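Local coordinates for protein toll-receptor-related 2 (Hydra vulgaris, PDB 4W8H) that probably relays innate immune signals at the membrane through its TIR (Toll/interleukin-1 receptor) domain, the part of the receptor held in this chain, at residues P43-F46 and F47-I51; V117-R120 and N121-D125. All coordinates share one frame; numbering follows the deposited sequence. Where two conformers were deposited one is given.

Overall arrangement
The chain is a single TIR domain of flavodoxin-like fold, a parallel five-stranded sheet of order 2-1-3-4-5 flanked by helices. From the N terminus, strand 5-10, helix 16-29 and strand 34-35 come first. Contact 1 follows where the loop after helix 37-40 turns into helix 47-56, before strand 58-65. After helix 73-82 and strands 87-91 and 107-108, contact 2 forms within the closing helix, 115-127. Each contact joins neighbours in sequence, so neither closes a long loop, and they lie in series without nesting or crossing. The centres of contact 1 and contact 2 are about 30 Å apart, on opposite sides of the chain's centre. Contact 1 caps a helix near helix 73-82; contact 2 faces helix 16-29 and the sheet.

Contact 1. Residues P43-F46 and F47-I51; sequences PGNF and FAENI
Phe-46 and Glu-49 form the carboxylate half of a capping box where the BB loop of the TIR domain enters helix 47-56. Phe-46 is the N-cap, and its N-H reaches Glu-49 OE1 over 2.9 Å, nearly straight at 160°, meeting that oxygen on its anti side, somewhat out of the carboxylate plane. Glu-49 reaches back because CG stands beside its own backbone N (chi1 -70°) and the chain runs extended beyond it. Alanine in place of Glu-49 removes the carboxylate and would probably leave the Phe-46 N-H without its side-chain acceptor. Phe-46 O accepts the N-H of Asn-50 at 3.1 Å.

The tight part lies beneath the cap: Asn-45 CB sits 3.5 Å from Glu-49 OE1 and 3.7 Å from Asn-50 ND2, and Asn-50 is buried, its OD1 taking a bond from Thr-42 N. The outer side is looser. The exposed Phe-46 ring meets Glu-49 through one corner, CD2 lying 3.6 Å from OE1, while Phe-47 points away from the loop and touches Ile-74 of helix 73-82. Between the two asparagines sits a water, unusually close to Asn-45 ND2, that donates to Asn-50 OD1 over 2.7 Å.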
ATOM      1  N   PRO A  43      11.411  16.729   0.538  1.00  7.96           N
ATOM      2  CA  PRO A  43      11.450  17.562   1.738  1.00  8.14           C
ATOM      3  C   PRO A  43      11.133  19.009   1.407  1.00  7.43           C
ATOM      4  O   PRO A  43      11.576  19.507   0.391  1.00 10.71           O
ATOM      5  CB  PRO A  43      12.884  17.417   2.241  1.00  9.70           C
ATOM      6  CG  PRO A  43      13.669  17.167   0.983  1.00 10.98           C
ATOM      7  CD  PRO A  43      12.759  16.405   0.055  1.00 10.41           C
ATOM      8  N   GLY A  44      10.355  19.674   2.250  1.00  7.75           N
ATOM      9  CA  GLY A  44       9.919  21.035   2.025  1.00  8.76           C
ATOM     10  C   GLY A  44       8.634  21.144   1.286  1.00  8.99           C
ATOM     11  O   GLY A  44       8.105  22.262   1.193  1.00 11.50           O
ATOM     12  N   ASN A  45       8.125  20.039   0.745  1.00  8.22           N
ATOM     13  CA  ASN A  45       6.765  20.020   0.249  1.00  8.24           C
ATOM     14  C   ASN A  45       5.836  19.767   1.409  1.00  7.63           C
ATOM     15  O   ASN A  45       6.224  19.170   2.423  1.00  7.88           O
ATOM     16  CB  ASN A  45       6.580  18.955  -0.833  1.00  9.53           C
ATOM     17  CG  ASN A  45       6.925  19.451  -2.217  1.00 11.87           C
ATOM     18  OD1 ASN A  45       7.410  20.555  -2.378  1.00 14.79           O
ATOM     19  ND2 ASN A  45       6.703  18.618  -3.215  1.00 15.63           N
ATOM     20  N   PHE A  46       4.584  20.203   1.261  1.00  7.96           N
ATOM     21  CA  PHE A  46       3.591  19.908   2.268  1.00  8.35           C
ATOM     22  C   PHE A  46       3.216  18.429   2.223  1.00  7.95           C
ATOM     23  O   PHE A  46       3.341  17.760   1.186  1.00  7.66           O
ATOM     24  CB  PHE A  46       2.326  20.775   2.095  1.00 10.53           C
ATOM     25  CG  PHE A  46       2.591  22.238   2.289  1.00 12.30           C
ATOM     26  CD1 PHE A  46       2.955  22.698   3.524  1.00 13.51           C
ATOM     27  CD2 PHE A  46       2.564  23.111   1.228  1.00 14.64           C
ATOM     28  CE1 PHE A  46       3.245  24.036   3.718  1.00 15.55           C
ATOM     29  CE2 PHE A  46       2.841  24.452   1.417  1.00 15.71           C
ATOM     30  CZ  PHE A  46       3.186  24.897   2.659  1.00 15.62           C
ATOM     31  N   PHE A  47       2.729  17.936   3.344  1.00  8.84           N
ATOM     32  CA  PHE A  47       2.328  16.529   3.419  1.00  9.61           C
ATOM     33  C   PHE A  47       1.360  16.190   2.271  1.00  8.70           C
ATOM     34  O   PHE A  47       1.499  15.138   1.665  1.00  8.19           O
ATOM     35  CB  PHE A  47       1.595  16.230   4.728  1.00  9.89           C
ATOM     36  CG  PHE A  47       2.455  16.280   5.993  1.00  9.84           C
ATOM     37  CD1 PHE A  47       3.827  16.369   5.950  1.00 12.44           C
ATOM     38  CD2 PHE A  47       1.833  16.247   7.236  1.00 11.89           C
ATOM     39  CE1 PHE A  47       4.560  16.378   7.138  1.00 13.18           C
ATOM     40  CE2 PHE A  47       2.562  16.229   8.402  1.00 14.06           C
ATOM     41  CZ  PHE A  47       3.920  16.330   8.339  1.00 13.81           C
ATOM     42  N   ALA A  48       0.375  17.063   2.014  1.00  8.34           N
ATOM     43  CA  ALA A  48      -0.613  16.760   1.002  1.00  9.53           C
ATOM     44  C   ALA A  48      -0.004  16.684  -0.389  1.00  8.55           C
ATOM     45  O   ALA A  48      -0.454  15.894  -1.221  1.00  8.99           O
ATOM     46  CB  ALA A  48      -1.736  17.816   0.999  1.00 12.06           C
ATOM     47  N   GLU A  49       1.024  17.487  -0.645  1.00  7.90           N
ATOM     48  CA  GLU A  49       1.719  17.428  -1.914  1.00  7.11           C
ATOM     49  C   GLU A  49       2.430  16.088  -2.105  1.00  7.52           C
ATOM     50  O   GLU A  49       2.414  15.515  -3.181  1.00  7.86           O
ATOM     51  CB  GLU A  49       2.715  18.559  -1.999  1.00  7.22           C
ATOM     52  CG  GLU A  49       2.017  19.907  -2.134  1.00 10.81           C
ATOM     53  CD  GLU A  49       2.957  21.070  -2.193  1.00 11.88           C
ATOM     54  OE1 GLU A  49       3.915  21.148  -1.409  1.00 10.73           O
ATOM     55  OE2 GLU A  49       2.671  22.002  -2.990  1.00 16.24           O
ATOM     56  N   ASN A  50       3.094  15.600  -1.070  1.00  7.57           N
ATOM     57  CA  ASN A  50       3.761  14.311  -1.149  1.00  6.74           C
ATOM     58  C   ASN A  50       2.783  13.162  -1.266  1.00  6.96           C
ATOM     59  O   ASN A  50       3.076  12.184  -1.950  1.00  7.77           O
ATOM     60  CB  ASN A  50       4.727  14.172   0.046  1.00  7.12           C
ATOM     61  CG  ASN A  50       6.040  14.884  -0.227  1.00  7.56           C
ATOM     62  OD1 ASN A  50       6.572  14.811  -1.332  1.00 10.13           O
ATOM     63  ND2 ASN A  50       6.562  15.582   0.758  1.00  8.68           N
ATOM     64  N   ILE A  51       1.650  13.242  -0.577  1.00  7.21           N
ATOM     65  CA  ILE A  51       0.580  12.243  -0.753  1.00  6.64           C
ATOM     66  C   ILE A  51       0.176  12.177  -2.197  1.00  6.46           C
ATOM     67  O   ILE A  51       0.074  11.116  -2.783  1.00  7.07           O
ATOM     68  CB  ILE A  51      -0.605  12.559   0.164  1.00  7.11           C
ATOM     69  CG1 ILE A  51      -0.233  12.315   1.627  1.00  8.81           C
ATOM     70  CG2 ILE A  51      -1.834  11.703  -0.213  1.00  8.20           C
ATOM     71  CD1 ILE A  51      -1.248  12.843   2.651  1.00  9.60           C
TER
HETATM   72  O   HOH W   1       5.685  16.362  -3.397  1.00 26.49           O

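Contact 2. Residues V117-R120 and N121-D125; sequences VFWR and NLFRD
Trp-119, Leu-122 and Phe-123 meet on the inner side of helix 115-127, the last helix of the flavodoxin-like TIR fold; Phe-118 and Trp-119 form the Phe-Trp pair known in TIR domains as box 3.

Backbone bonds come first: four successive i to i+4 bonds run from Asn-121 N to Val-117 O through Arg-124 N to Arg-120 O, as a regular alpha helix requires.

Apolar contacts fill the inner side. Leu-122 CG lies anti to the backbone N (chi1 178°), which sends CD2 alongside the indole, 3.9 Å from Trp-119 CZ3, and 4.4 Å from Phe-118 CE2, a looser touch. Phe-118 CD2 in turn sits 3.7 Å above the indole plane, over its centre. The Phe-123 side chain crosses that of Trp-119 obliquely, with CE1 4.1 Å from Trp-119 CE3. These side chains pack the helix onto the fold: Phe-118 touches Ile-90 and stacks edge-to-face with Trp-109, Leu-122 reaches Leu-23 and Ile-88, and Trp-119 makes a cation-pi contact with Lys-26.

Polar side chains lie on the outer face. In the conformer given, Arg-120 NE donates to Asn-121 OD1 over 3.3 Å; OD1 lies close to the guanidinium plane, whereas NE comes from above the amide, 40° out of its carbonyl plane. Arg-124 NH2, likewise in one conformer, adds a weak bond to that oxygen. Each arginine also takes a second position, so these bonds are probably not made all the time.

A carbonyl-to-ring contact completes the set: Trp-119 O stands 3.3 Å above one face of the Phe-123 ring, offset toward its rim, with CG 3.4 Å from that oxygen.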
ATOM      1  N   VAL A 117       0.672 -18.365  -1.018  1.00 17.55           N
ATOM      2  CA  VAL A 117       0.224 -17.718  -2.264  1.00 18.39           C
ATOM      3  C   VAL A 117       0.147 -16.180  -2.197  1.00 14.21           C
ATOM      4  O   VAL A 117      -0.207 -15.511  -3.180  1.00 12.68           O
ATOM      5  CB  VAL A 117      -1.133 -18.268  -2.741  1.00 19.73           C
ATOM      6  CG1 VAL A 117      -1.090 -19.791  -2.879  1.00 22.70           C
ATOM      7  CG2 VAL A 117      -2.241 -17.894  -1.813  1.00 19.34           C
ATOM      8  N   PHE A 118       0.502 -15.618  -1.061  1.00 12.88           N
ATOM      9  CA  PHE A 118       0.472 -14.178  -0.856  1.00 10.70           C
ATOM     10  C   PHE A 118       1.253 -13.414  -1.920  1.00  9.21           C
ATOM     11  O   PHE A 118       0.729 -12.496  -2.559  1.00  8.97           O
ATOM     12  CB  PHE A 118       1.009 -13.851   0.544  1.00  9.51           C
ATOM     13  CG  PHE A 118       0.954 -12.379   0.878  1.00  8.55           C
ATOM     14  CD1 PHE A 118      -0.192 -11.826   1.430  1.00  9.28           C
ATOM     15  CD2 PHE A 118       2.036 -11.587   0.627  1.00  8.15           C
ATOM     16  CE1 PHE A 118      -0.236 -10.458   1.732  1.00 10.33           C
ATOM     17  CE2 PHE A 118       2.003 -10.232   0.919  1.00  9.23           C
ATOM     18  CZ  PHE A 118       0.874  -9.676   1.479  1.00  9.18           C
ATOM     19  N   TRP A 119       2.529 -13.740  -2.104  1.00  9.18           N
ATOM     20  CA  TRP A 119       3.342 -12.935  -2.999  1.00  8.70           C
ATOM     21  C   TRP A 119       2.876 -13.128  -4.441  1.00  8.10           C
ATOM     22  O   TRP A 119       2.829 -12.182  -5.185  1.00  7.99           O
ATOM     23  CB  TRP A 119       4.844 -13.285  -2.844  1.00 10.02           C
ATOM     24  CG  TRP A 119       5.323 -12.975  -1.481  1.00  9.42           C
ATOM     25  CD1 TRP A 119       5.704 -13.850  -0.499  1.00 11.71           C
ATOM     26  CD2 TRP A 119       5.447 -11.673  -0.907  1.00  8.32           C
ATOM     27  NE1 TRP A 119       6.074 -13.178   0.632  1.00 11.05           N
ATOM     28  CE2 TRP A 119       5.925 -11.839   0.417  1.00  8.75           C
ATOM     29  CE3 TRP A 119       5.232 -10.369  -1.378  1.00  7.91           C
ATOM     30  CZ2 TRP A 119       6.121 -10.770   1.281  1.00  8.92           C
ATOM     31  CZ3 TRP A 119       5.504  -9.311  -0.522  1.00  9.08           C
ATOM     32  CH2 TRP A 119       5.912  -9.521   0.799  1.00  9.12           C
ATOM     33  N   ARG A 120       2.544 -14.351  -4.832  1.00  9.49           N
ATOM     34  CA  ARG A 120       1.998 -14.636  -6.153  0.54  9.25           C
ATOM     35  C   ARG A 120       0.795 -13.736  -6.436  1.00  7.81           C
ATOM     36  O   ARG A 120       0.662 -13.154  -7.502  1.00  8.48           O
ATOM     37  CB  ARG A 120       1.588 -16.110  -6.235  0.54 12.55           C
ATOM     38  CG  ARG A 120       0.925 -16.534  -7.532  0.54 14.32           C
ATOM     39  CD  ARG A 120       0.247 -17.911  -7.338  0.54 17.00           C
ATOM     40  NE  ARG A 120      -0.973 -17.841  -6.517  0.54 16.32           N
ATOM     41  CZ  ARG A 120      -1.760 -18.884  -6.233  0.54 18.36           C
ATOM     42  NH1 ARG A 120      -2.840 -18.704  -5.488  0.54 19.74           N
ATOM     43  NH2 ARG A 120      -1.491 -20.106  -6.687  0.54 15.87           N
ATOM     44  N   ASN A 121      -0.104 -13.674  -5.476  1.00  9.05           N
ATOM     45  CA  ASN A 121      -1.314 -12.886  -5.669  1.00  9.48           C
ATOM     46  C   ASN A 121      -1.024 -11.392  -5.765  1.00  8.04           C
ATOM     47  O   ASN A 121      -1.583 -10.690  -6.611  1.00  9.28           O
ATOM     48  CB  ASN A 121      -2.305 -13.136  -4.522  1.00 11.48           C
ATOM     49  CG  ASN A 121      -2.904 -14.538  -4.547  1.00 13.83           C
ATOM     50  OD1 ASN A 121      -2.793 -15.277  -5.529  1.00 15.61           O
ATOM     51  ND2 ASN A 121      -3.536 -14.901  -3.446  1.00 16.48           N
ATOM     52  N   LEU A 122      -0.150 -10.907  -4.900  1.00  7.02           N
ATOM     53  CA  LEU A 122       0.207  -9.501  -4.913  1.00  5.94           C
ATOM     54  C   LEU A 122       0.846  -9.125  -6.252  1.00  6.23           C
ATOM     55  O   LEU A 122       0.447  -8.153  -6.910  1.00  7.33           O
ATOM     56  CB  LEU A 122       1.166  -9.216  -3.759  1.00  6.17           C
ATOM     57  CG  LEU A 122       1.670  -7.782  -3.661  1.00  7.06           C
ATOM     58  CD1 LEU A 122       0.507  -6.759  -3.492  1.00  8.30           C
ATOM     59  CD2 LEU A 122       2.626  -7.611  -2.500  1.00  7.89           C
ATOM     60  N   PHE A 123       1.852  -9.888  -6.663  1.00  7.72           N
ATOM     61  CA  PHE A 123       2.569  -9.527  -7.871  1.00  7.31           C
ATOM     62  C   PHE A 123       1.648  -9.647  -9.083  1.00  8.88           C
ATOM     63  O   PHE A 123       1.734  -8.855 -10.017  1.00  8.44           O
ATOM     64  CB  PHE A 123       3.793 -10.419  -8.073  1.00  7.35           C
ATOM     65  CG  PHE A 123       4.876 -10.259  -7.048  1.00  8.06           C
ATOM     66  CD1 PHE A 123       4.916  -9.221  -6.138  1.00  9.22           C
ATOM     67  CD2 PHE A 123       5.805 -11.247  -6.928  1.00 11.27           C
ATOM     68  CE1 PHE A 123       5.903  -9.130  -5.189  1.00 10.31           C
ATOM     69  CE2 PHE A 123       6.810 -11.165  -5.983  1.00 12.24           C
ATOM     70  CZ  PHE A 123       6.855 -10.109  -5.104  1.00 11.66           C
ATOM     71  N   ARG A 124       0.763 -10.628  -9.110  1.00  9.81           N
ATOM     72  CA  ARG A 124      -0.161 -10.802 -10.227  0.53 10.32           C
ATOM     73  C   ARG A 124      -1.070  -9.588 -10.377  1.00 10.44           C
ATOM     74  O   ARG A 124      -1.352  -9.133 -11.491  1.00 11.78           O
ATOM     75  CB  ARG A 124      -0.971 -12.083 -10.008  0.53 12.83           C
ATOM     76  CG  ARG A 124      -1.900 -12.440 -11.138  0.53 17.30           C
ATOM     77  CD  ARG A 124      -2.833 -13.535 -10.694  0.53 20.49           C
ATOM     78  NE  ARG A 124      -2.161 -14.818 -10.500  0.53 22.58           N
ATOM     79  CZ  ARG A 124      -2.253 -15.592  -9.416  0.53 20.71           C
ATOM     80  NH1 ARG A 124      -1.607 -16.738  -9.428  0.53 23.98           N
ATOM     81  NH2 ARG A 124      -2.985 -15.268  -8.347  0.53 13.49           N
ATOM     82  N   ASP A 125      -1.553  -9.076  -9.255  1.00  8.58           N
ATOM     83  CA  ASP A 125      -2.439  -7.935  -9.342  1.00 10.64           C
ATOM     84  C   ASP A 125      -1.715  -6.705  -9.857  1.00 10.67           C
ATOM     85  O   ASP A 125      -2.246  -5.937 -10.694  1.00 13.47           O
ATOM     86  CB  ASP A 125      -3.141  -7.592  -8.040  1.00 12.68           C
ATOM     87  CG  ASP A 125      -4.236  -6.564  -8.260  1.00 16.33           C
ATOM     88  OD1 ASP A 125      -5.215  -6.890  -8.945  1.00 17.66           O
ATOM     89  OD2 ASP A 125      -4.103  -5.428  -7.822  1.00 18.92           O
TER